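Local coordinates for regulatory protein SdiA (Escherichia coli, PDB 4LFU), which activates transcription of the ftsQAZ cell-division gene cluster and acts as a LuxR-type receptor for the acyl-homoserine-lactone signals of other bacteria, at residues M13-R16 / F17-M20; I145-D148 / E149-K153; L204-S207 / E208-N212; K227-V230 / A231-A235. One frame throughout, in Å; residues are numbered along the deposited sequence.

Contact 1. Residues M13-R16 / F17-M20; sequences MLLR and FQRM
M13 and F17 meet one turn apart on the buried side of helix 6-19. M13 folds back on itself at chi2 (-51°) and chi3 (-65°). This brings M13 CE to 3.5 Å from F17 CE2. The same ring has M13 O near its plane at the edge, 3.2 Å from F17 CD2. M20 CE lies over one face of the ring, offset toward the rim. Two methionine methyl groups thus pack against the phenyl ring. The backbone here is regular: F17 N donates to M13 O at 3.0 Å. Helix 147-167 adds E160 and S161 against F17.

The opposite character belongs to L15 and Q18, which are exposed. There L15 CD2 only brushes Q18 NE2, at 3.6 Å. R16 and R19 run side by side in the same direction, with their guanidinium planes 58° apart. Each has its own anion on helix 23-36: R16 NH1 bridges to E29 and R19 NH1 to E25. These carboxylates probably ease the repulsion between the two like charges. Buried M20 reaches exposed R19 from the packed side, M20 CG lying 3.8 Å above the guanidinium centre. The arrangement is that of an amphipathic N-terminal helix near its C-terminal end, laid against helices 23-36 and 147-167.

Contact 2. Residues I145-D148 / E149-K153; sequences ILSD and ELQLK
The Q151 carboxamide points its oxygen at the S147 hydroxyl across the first turn of helix 147-167. S147 OG lies 3.5 Å from Q151 OE1. This bond is weak, and the serine proton has another acceptor within reach. S147 OG points there because it stands opposite its own backbone N (chi1 -176°). The E149 carboxylate is met by K153 NZ at 3.1 Å from E149 OE1. The ammonium approaches on the anti side, 27° out of the carboxylate plane. It also makes a cation-pi contact with W9. The methyl I145 CD1 stands loosely by the carboxylate, 4.4 Å from E149 OE1. D148 OD2 forms a salt bridge with R11 of the second subunit.

L146 holds the N-cap position, but its side chain has no polar atom to cap with. Its carbonyl starts the helix instead: L150 N donates to L146 O at 3.0 Å, with an almost straight N-H angle of 175°. L146 CB rests 3.8 Å from E149 CB, and F7 of the second subunit packs on both residues. Acidic D148 and E149 lie in the first turn, where the helix dipole probably favours their negative charge. One is spent on the dimer interface and the other within its own helix.

Contact 3. Residues L204-S207 / E208-N212; sequences LSIS and ENTVN
I206 stands at about a right angle to both T210 and V211, so that its tip reaches into the corner between them. I206 CD1 lies 3.8 Å from V211 CG2 and 3.9 Å from T210 CG2. The isoleucine gets there with CG1 between its backbone N and carbonyl carbon, chi1 48°. T210 offers its methyl to I206 and its hydroxyl to S207. The hydroxyls S207 OG and T210 OG1 are hydrogen-bonded at 3.1 Å, and either could be the donor. S207 is the N-cap of helix 208-222. Its OG bends back over the first turn and also touches N209 CB at 3.6 Å. The S207 carbonyl begins the helical bonding: V211 N donates to S207 O at 3.2 Å.

A Schellman motif ends helix 197-204: S205 takes the positive phi and I206 closes the motif through its backbone N. The corner thus closes one helix and opens the next within the predicted helix-turn-helix. N212 OD1 is hydrogen-bonded to S197 OG. R183 of helix 182-192 meets I206. The chemistry is divided. Methyl groups of I206, T210 and V211 meet on one side, and V211 carries this packing to S197 and I200. Hydroxyls gather at exposed S207, the start of what is probably the DNA-recognition helix.

Contact 4. Residues K227-V230 / A231-A235; sequences KTQV and ACYAA
Q229, V230 and A231 are the residues most enclosed by this contact, and each meets the next turn differently. Q229 CG approaches the CD1-CE1 side of the Y233 ring from above its plane. It comes to 3.5 Å from Y233 CE1, and the amide plane stands 32° from the ring plane. With chi1 at -178° and an extended chain beyond, Q229 runs along to the ring. The tyrosine is held at its far end as well, since Y233 OH is hydrogen-bonded to E193 of the second subunit.

V230 contributes mainly through its backbone: A234 N donates to V230 O at 3.0 Å, and A234 CB is 3.3 Å from the same oxygen. Its isopropyl group faces out to other helices. A231 N donates to K227 O at 2.8 Å, with a nearly linear N-H angle of 171°. T228 CG2 touches C232 SG at 4.1 Å.

Helix 227-237 packs against its own domain and against the second subunit. L188 of helix 182-192 packs on V230, A231 and A234. Q219 and I222 of helix 208-222 meet V230. In the second subunit C232 lies against A231 and A235, and T228 meets its own counterpart, so the last helices of the two DNA-binding domains pair.

Contact 4 is the buried one, and contact 3 lies at the surface. Contacts 1 and 2 are partly buried. Contact 4 lies within one helix, contact 1 runs to the end of one, contact 2 opens one, and contact 3 spans a turn between two. Helices 6-19 and 147-167, which carry contacts 1 and 2, pack on each other. Both contacts carry salt bridges, to helix 23-36 in contact 1, and within the helix and to the second subunit in contact 2. Contacts 3 and 4 share the C-terminal LuxR domain. Hydroxyls serve the exposed helix start in contact 3. In contact 4 alanines, cysteine and threonine meet the second subunit, while V230 packs within its own domain. Contact 1 touches that subunit through L14 alone.

Contact 1. Residues M13-R16 / F17-M20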
loop_
_atom_site.group_PDB
_atom_site.type_symbol
_atom_site.label_atom_id
_atom_site.label_comp_id
_atom_site.label_asym_id
_atom_site.label_seq_id
_atom_site.Cartn_x
_atom_site.Cartn_y
_atom_site.Cartn_z
ATOM N N MET A 13 -3.741 -16.261 -16.135
ATOM C CA MET A 13 -2.750 -16.092 -15.069
ATOM C C MET A 13 -3.381 -15.956 -13.690
ATOM O O MET A 13 -2.897 -16.558 -12.729
ATOM C CB MET A 13 -1.778 -14.939 -15.376
ATOM C CG MET A 13 -0.881 -15.185 -16.585
ATOM S SD MET A 13 0.002 -16.783 -16.575
ATOM C CE MET A 13 1.067 -16.578 -15.145
ATOM N N LEU A 14 -4.458 -15.172 -13.594
ATOM C CA LEU A 14 -5.223 -15.051 -12.349
ATOM C C LEU A 14 -5.675 -16.415 -11.874
ATOM O O LEU A 14 -5.544 -16.749 -10.696
ATOM C CB LEU A 14 -6.439 -14.138 -12.536
ATOM C CG LEU A 14 -6.068 -12.684 -12.813
ATOM C CD1 LEU A 14 -7.283 -11.856 -13.186
ATOM C CD2 LEU A 14 -5.345 -12.092 -11.606
ATOM N N LEU A 15 -6.189 -17.216 -12.798
ATOM C CA LEU A 15 -6.663 -18.544 -12.441
ATOM C C LEU A 15 -5.518 -19.453 -12.000
ATOM O O LEU A 15 -5.641 -20.136 -10.983
ATOM C CB LEU A 15 -7.494 -19.161 -13.577
ATOM C CG LEU A 15 -8.992 -18.823 -13.520
ATOM C CD1 LEU A 15 -9.687 -18.988 -14.899
ATOM C CD2 LEU A 15 -9.710 -19.664 -12.420
ATOM N N ARG A 16 -4.411 -19.443 -12.744
ATOM C CA ARG A 16 -3.226 -20.219 -12.368
ATOM C C ARG A 16 -2.697 -19.894 -10.984
ATOM O O ARG A 16 -2.386 -20.790 -10.236
ATOM C CB ARG A 16 -2.108 -20.067 -13.395
ATOM C CG ARG A 16 -1.978 -21.234 -14.342
ATOM C CD ARG A 16 -0.721 -21.104 -15.160
ATOM N NE ARG A 16 -1.013 -21.319 -16.572
ATOM C CZ ARG A 16 -0.244 -20.905 -17.574
ATOM N NH1 ARG A 16 0.881 -20.236 -17.330
ATOM N NH2 ARG A 16 -0.611 -21.154 -18.828
ATOM N N PHE A 17 -2.595 -18.616 -10.634
ATOM C CA PHE A 17 -2.111 -18.231 -9.296
ATOM C C PHE A 17 -3.136 -18.471 -8.198
ATOM O O PHE A 17 -2.768 -18.767 -7.056
ATOM C CB PHE A 17 -1.628 -16.783 -9.264
ATOM C CG PHE A 17 -0.267 -16.583 -9.871
ATOM C CD1 PHE A 17 0.888 -16.960 -9.171
ATOM C CD2 PHE A 17 -0.130 -16.018 -11.139
ATOM C CE1 PHE A 17 2.142 -16.775 -9.719
ATOM C CE2 PHE A 17 1.126 -15.824 -11.691
ATOM C CZ PHE A 17 2.267 -16.202 -10.976
ATOM N N GLN A 18 -4.413 -18.336 -8.546
ATOM C CA GLN A 18 -5.512 -18.699 -7.639
ATOM C C GLN A 18 -5.417 -20.165 -7.190
ATOM O O GLN A 18 -5.558 -20.471 -6.008
ATOM C CB GLN A 18 -6.877 -18.471 -8.309
ATOM C CG GLN A 18 -7.542 -17.104 -8.072
ATOM C CD GLN A 18 -8.758 -16.865 -9.003
ATOM O OE1 GLN A 18 -8.965 -15.752 -9.503
ATOM N NE2 GLN A 18 -9.551 -17.923 -9.248
ATOM N N ARG A 19 -5.153 -21.060 -8.135
ATOM C CA ARG A 19 -5.209 -22.493 -7.868
ATOM C C ARG A 19 -3.931 -23.102 -7.242
ATOM O O ARG A 19 -3.930 -24.264 -6.846
ATOM C CB ARG A 19 -5.669 -23.246 -9.137
ATOM C CG ARG A 19 -4.632 -24.154 -9.813
ATOM C CD ARG A 19 -3.881 -23.458 -10.941
ATOM N NE ARG A 19 -2.494 -23.912 -11.193
ATOM C CZ ARG A 19 -1.726 -24.659 -10.384
ATOM N NH1 ARG A 19 -2.168 -25.097 -9.203
ATOM N NH2 ARG A 19 -0.485 -24.972 -10.762
ATOM N N MET A 20 -2.855 -22.322 -7.133
ATOM C CA MET A 20 -1.595 -22.829 -6.582
ATOM C C MET A 20 -1.701 -23.204 -5.113
ATOM O O MET A 20 -2.372 -22.517 -4.343
ATOM C CB MET A 20 -0.459 -21.840 -6.829
ATOM C CG MET A 20 0.057 -21.949 -8.253
ATOM S SD MET A 20 1.016 -20.558 -8.822
ATOM C CE MET A 20 0.753 -20.689 -10.593
#

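Contact 2. Residues I145-D148 / E149-K153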
loop_
_atom_site.group_PDB
_atom_site.type_symbol
_atom_site.label_atom_id
_atom_site.label_comp_id
_atom_site.label_asym_id
_atom_site.label_seq_id
_atom_site.Cartn_x
_atom_site.Cartn_y
_atom_site.Cartn_z
ATOM N N ILE A 145 9.793 -6.262 -27.750
ATOM C CA ILE A 145 8.637 -6.362 -26.844
ATOM C C ILE A 145 8.013 -4.997 -26.550
ATOM O O ILE A 145 8.708 -4.039 -26.202
ATOM C CB ILE A 145 8.935 -7.168 -25.528
ATOM C CG1 ILE A 145 7.623 -7.634 -24.882
ATOM C CG2 ILE A 145 9.793 -6.354 -24.554
ATOM C CD1 ILE A 145 7.731 -8.898 -24.066
ATOM N N LEU A 146 6.694 -4.929 -26.709
ATOM C CA LEU A 146 5.928 -3.723 -26.442
ATOM C C LEU A 146 6.099 -3.328 -24.966
ATOM O O LEU A 146 5.843 -4.135 -24.077
ATOM C CB LEU A 146 4.457 -3.990 -26.765
ATOM C CG LEU A 146 3.627 -3.012 -27.597
ATOM C CD1 LEU A 146 2.379 -3.736 -28.098
ATOM C CD2 LEU A 146 3.244 -1.772 -26.817
ATOM N N SER A 147 6.560 -2.102 -24.723
ATOM C CA SER A 147 6.815 -1.591 -23.374
ATOM C C SER A 147 5.577 -1.716 -22.474
ATOM O O SER A 147 5.675 -2.097 -21.303
ATOM C CB SER A 147 7.264 -0.131 -23.457
ATOM O OG SER A 147 7.619 0.378 -22.182
ATOM N N ASP A 148 4.419 -1.414 -23.059
ATOM C CA ASP A 148 3.113 -1.446 -22.398
ATOM C C ASP A 148 2.738 -2.886 -22.016
ATOM O O ASP A 148 2.249 -3.154 -20.916
ATOM C CB ASP A 148 2.033 -0.848 -23.334
ATOM C CG ASP A 148 2.497 0.426 -24.085
ATOM O OD1 ASP A 148 3.673 0.496 -24.548
ATOM O OD2 ASP A 148 1.660 1.357 -24.243
ATOM N N GLU A 149 2.974 -3.812 -22.936
ATOM C CA GLU A 149 2.719 -5.216 -22.695
ATOM C C GLU A 149 3.554 -5.744 -21.524
ATOM O O GLU A 149 3.002 -6.318 -20.579
ATOM C CB GLU A 149 2.983 -6.024 -23.961
ATOM C CG GLU A 149 2.428 -7.437 -23.923
ATOM C CD GLU A 149 2.985 -8.323 -25.030
ATOM O OE1 GLU A 149 3.427 -9.454 -24.720
ATOM O OE2 GLU A 149 2.993 -7.896 -26.212
ATOM N N LEU A 150 4.874 -5.549 -21.588
ATOM C CA LEU A 150 5.801 -5.963 -20.513
ATOM C C LEU A 150 5.433 -5.367 -19.144
ATOM O O LEU A 150 5.492 -6.049 -18.134
ATOM C CB LEU A 150 7.266 -5.627 -20.873
ATOM C CG LEU A 150 8.362 -5.905 -19.827
ATOM C CD1 LEU A 150 8.520 -7.391 -19.620
ATOM C CD2 LEU A 150 9.707 -5.280 -20.211
ATOM N N GLN A 151 5.046 -4.098 -19.131
ATOM C CA GLN A 151 4.644 -3.418 -17.907
ATOM C C GLN A 151 3.410 -4.034 -17.264
ATOM O O GLN A 151 3.411 -4.308 -16.060
ATOM C CB GLN A 151 4.395 -1.948 -18.183
ATOM C CG GLN A 151 5.673 -1.178 -18.327
ATOM C CD GLN A 151 5.444 0.299 -18.336
ATOM O OE1 GLN A 151 5.715 0.967 -19.341
ATOM N NE2 GLN A 151 4.933 0.834 -17.217
ATOM N N LEU A 152 2.385 -4.266 -18.083
ATOM C CA LEU A 152 1.110 -4.786 -17.620
ATOM C C LEU A 152 1.219 -6.250 -17.179
ATOM O O LEU A 152 0.568 -6.661 -16.196
ATOM C CB LEU A 152 0.031 -4.615 -18.697
ATOM C CG LEU A 152 -0.575 -3.214 -18.892
ATOM C CD1 LEU A 152 -1.344 -3.170 -20.206
ATOM C CD2 LEU A 152 -1.490 -2.834 -17.749
ATOM N N LYS A 153 2.067 -7.014 -17.878
ATOM C CA LYS A 153 2.308 -8.413 -17.539
ATOM C C LYS A 153 3.042 -8.564 -16.230
ATOM O O LYS A 153 2.688 -9.403 -15.416
ATOM C CB LYS A 153 3.051 -9.139 -18.658
ATOM C CG LYS A 153 2.142 -9.494 -19.819
ATOM C CD LYS A 153 2.856 -10.326 -20.850
ATOM C CE LYS A 153 1.913 -10.683 -21.997
ATOM N NZ LYS A 153 2.550 -11.718 -22.858
#

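Contact 3. Residues L204-S207 / E208-N212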
loop_
_atom_site.group_PDB
_atom_site.type_symbol
_atom_site.label_atom_id
_atom_site.label_comp_id
_atom_site.label_asym_id
_atom_site.label_seq_id
_atom_site.Cartn_x
_atom_site.Cartn_y
_atom_site.Cartn_z
ATOM N N LEU A 204 -12.985 4.751 28.030
ATOM C CA LEU A 204 -13.671 3.445 27.945
ATOM C C LEU A 204 -14.477 3.062 29.200
ATOM O O LEU A 204 -15.116 2.016 29.221
ATOM C CB LEU A 204 -12.672 2.326 27.594
ATOM C CG LEU A 204 -11.826 2.495 26.327
ATOM C CD1 LEU A 204 -10.778 1.390 26.210
ATOM C CD2 LEU A 204 -12.694 2.562 25.078
ATOM N N SER A 205 -14.438 3.897 30.234
ATOM C CA SER A 205 -15.149 3.624 31.495
ATOM C C SER A 205 -14.716 2.296 32.142
ATOM O O SER A 205 -15.549 1.493 32.568
ATOM C CB SER A 205 -16.677 3.663 31.277
ATOM O OG SER A 205 -17.070 4.896 30.693
ATOM N N ILE A 206 -13.405 2.066 32.177
ATOM C CA ILE A 206 -12.801 0.913 32.852
ATOM C C ILE A 206 -11.695 1.431 33.785
ATOM O O ILE A 206 -11.422 2.618 33.821
ATOM C CB ILE A 206 -12.245 -0.126 31.837
ATOM C CG1 ILE A 206 -11.396 0.583 30.759
ATOM C CG2 ILE A 206 -13.383 -0.943 31.238
ATOM C CD1 ILE A 206 -10.653 -0.331 29.807
ATOM N N SER A 207 -11.089 0.550 34.561
ATOM C CA SER A 207 -10.006 0.935 35.444
ATOM C C SER A 207 -8.641 0.920 34.717
ATOM O O SER A 207 -8.485 0.307 33.664
ATOM C CB SER A 207 -9.981 -0.005 36.649
ATOM O OG SER A 207 -9.540 -1.290 36.263
ATOM N N GLU A 208 -7.670 1.619 35.284
ATOM C CA GLU A 208 -6.304 1.593 34.786
ATOM C C GLU A 208 -5.713 0.180 34.815
ATOM O O GLU A 208 -4.937 -0.193 33.933
ATOM C CB GLU A 208 -5.424 2.552 35.587
ATOM C CG GLU A 208 -5.467 3.971 35.074
ATOM C CD GLU A 208 -4.736 4.944 35.978
ATOM O OE1 GLU A 208 -3.488 4.859 36.041
ATOM O OE2 GLU A 208 -5.413 5.804 36.611
ATOM N N ASN A 209 -6.099 -0.595 35.829
ATOM C CA ASN A 209 -5.719 -1.999 35.936
ATOM C C ASN A 209 -6.117 -2.818 34.740
ATOM O O ASN A 209 -5.343 -3.642 34.279
ATOM C CB ASN A 209 -6.336 -2.622 37.177
ATOM C CG ASN A 209 -5.470 -2.446 38.372
ATOM O OD1 ASN A 209 -4.459 -3.143 38.527
ATOM N ND2 ASN A 209 -5.833 -1.506 39.231
ATOM N N THR A 210 -7.339 -2.595 34.265
ATOM C CA THR A 210 -7.864 -3.256 33.075
ATOM C C THR A 210 -7.075 -2.862 31.825
ATOM O O THR A 210 -6.683 -3.742 31.041
ATOM C CB THR A 210 -9.361 -2.932 32.874
ATOM O OG1 THR A 210 -10.091 -3.329 34.046
ATOM C CG2 THR A 210 -9.936 -3.648 31.644
ATOM N N VAL A 211 -6.854 -1.550 31.651
ATOM C CA VAL A 211 -6.085 -1.024 30.537
ATOM C C VAL A 211 -4.716 -1.703 30.522
ATOM O O VAL A 211 -4.334 -2.281 29.517
ATOM C CB VAL A 211 -5.934 0.550 30.568
ATOM C CG1 VAL A 211 -4.948 1.008 29.501
ATOM C CG2 VAL A 211 -7.292 1.254 30.357
ATOM N N ASN A 212 -4.016 -1.655 31.655
ATOM C CA ASN A 212 -2.666 -2.198 31.794
ATOM C C ASN A 212 -2.624 -3.710 31.673
ATOM O O ASN A 212 -1.620 -4.262 31.212
ATOM C CB ASN A 212 -1.993 -1.721 33.101
ATOM C CG ASN A 212 -1.933 -0.186 33.206
ATOM O OD1 ASN A 212 -1.803 0.517 32.192
ATOM N ND2 ASN A 212 -2.058 0.337 34.426
#

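Contact 4. Residues K227-V230 / A231-A235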
loop_
_atom_site.group_PDB
_atom_site.type_symbol
_atom_site.label_atom_id
_atom_site.label_comp_id
_atom_site.label_asym_id
_atom_site.label_seq_id
_atom_site.Cartn_x
_atom_site.Cartn_y
_atom_site.Cartn_z
ATOM N N LYS A 227 4.495 -0.698 25.366
ATOM C CA LYS A 227 3.317 -0.435 24.535
ATOM C C LYS A 227 3.636 0.305 23.219
ATOM O O LYS A 227 2.901 0.181 22.239
ATOM C CB LYS A 227 2.290 0.369 25.345
ATOM C CG LYS A 227 2.742 1.774 25.749
ATOM C CD LYS A 227 1.878 2.355 26.859
ATOM C CE LYS A 227 1.922 3.881 26.829
ATOM N NZ LYS A 227 1.090 4.495 27.900
ATOM N N THR A 228 4.719 1.088 23.226
ATOM C CA THR A 228 5.148 1.880 22.054
ATOM C C THR A 228 5.502 0.992 20.895
ATOM O O THR A 228 5.052 1.253 19.780
ATOM C CB THR A 228 6.353 2.830 22.346
ATOM O OG1 THR A 228 6.093 3.590 23.534
ATOM C CG2 THR A 228 6.578 3.794 21.160
ATOM N N GLN A 229 6.301 -0.042 21.166
ATOM C CA GLN A 229 6.671 -1.039 20.152
ATOM C C GLN A 229 5.434 -1.788 19.639
ATOM O O GLN A 229 5.314 -2.053 18.440
ATOM C CB GLN A 229 7.741 -2.052 20.653
ATOM C CG GLN A 229 8.105 -3.028 19.506
ATOM C CD GLN A 229 8.952 -4.224 19.893
ATOM O OE1 GLN A 229 10.157 -4.108 20.063
ATOM N NE2 GLN A 229 8.327 -5.401 19.964
ATOM N N VAL A 230 4.509 -2.121 20.543
ATOM C CA VAL A 230 3.258 -2.795 20.120
ATOM C C VAL A 230 2.420 -1.914 19.206
ATOM O O VAL A 230 2.010 -2.337 18.115
ATOM C CB VAL A 230 2.393 -3.242 21.301
ATOM C CG1 VAL A 230 1.159 -3.993 20.784
ATOM C CG2 VAL A 230 3.192 -4.097 22.218
ATOM N N ALA A 231 2.182 -0.683 19.639
ATOM C CA ALA A 231 1.419 0.264 18.842
ATOM C C ALA A 231 2.087 0.568 17.495
ATOM O O ALA A 231 1.413 0.643 16.467
ATOM C CB ALA A 231 1.179 1.552 19.644
ATOM N N CYS A 232 3.409 0.751 17.490
ATOM C CA CYS A 232 4.135 1.066 16.235
ATOM C C CYS A 232 4.155 -0.079 15.260
ATOM O O CYS A 232 4.005 0.139 14.085
ATOM C CB CYS A 232 5.565 1.507 16.517
ATOM S SG CYS A 232 5.601 3.112 17.254
ATOM N N TYR A 233 4.344 -1.298 15.756
ATOM C CA TYR A 233 4.265 -2.494 14.913
ATOM C C TYR A 233 2.872 -2.682 14.293
ATOM O O TYR A 233 2.739 -2.927 13.080
ATOM C CB TYR A 233 4.703 -3.734 15.697
ATOM C CG TYR A 233 6.199 -4.000 15.646
ATOM C CD1 TYR A 233 7.115 -3.037 16.046
ATOM C CD2 TYR A 233 6.694 -5.229 15.194
ATOM C CE1 TYR A 233 8.487 -3.288 16.014
ATOM C CE2 TYR A 233 8.080 -5.490 15.149
ATOM C CZ TYR A 233 8.961 -4.514 15.562
ATOM O OH TYR A 233 10.313 -4.768 15.535
ATOM N N ALA A 234 1.852 -2.541 15.131
ATOM C CA ALA A 234 0.445 -2.523 14.702
ATOM C C ALA A 234 0.115 -1.436 13.663
ATOM O O ALA A 234 -0.554 -1.685 12.653
ATOM C CB ALA A 234 -0.428 -2.328 15.927
ATOM N N ALA A 235 0.565 -0.217 13.949
ATOM C CA ALA A 235 0.406 0.910 13.050
ATOM C C ALA A 235 1.120 0.649 11.705
ATOM O O ALA A 235 0.531 0.887 10.636
ATOM C CB ALA A 235 0.916 2.145 13.693
#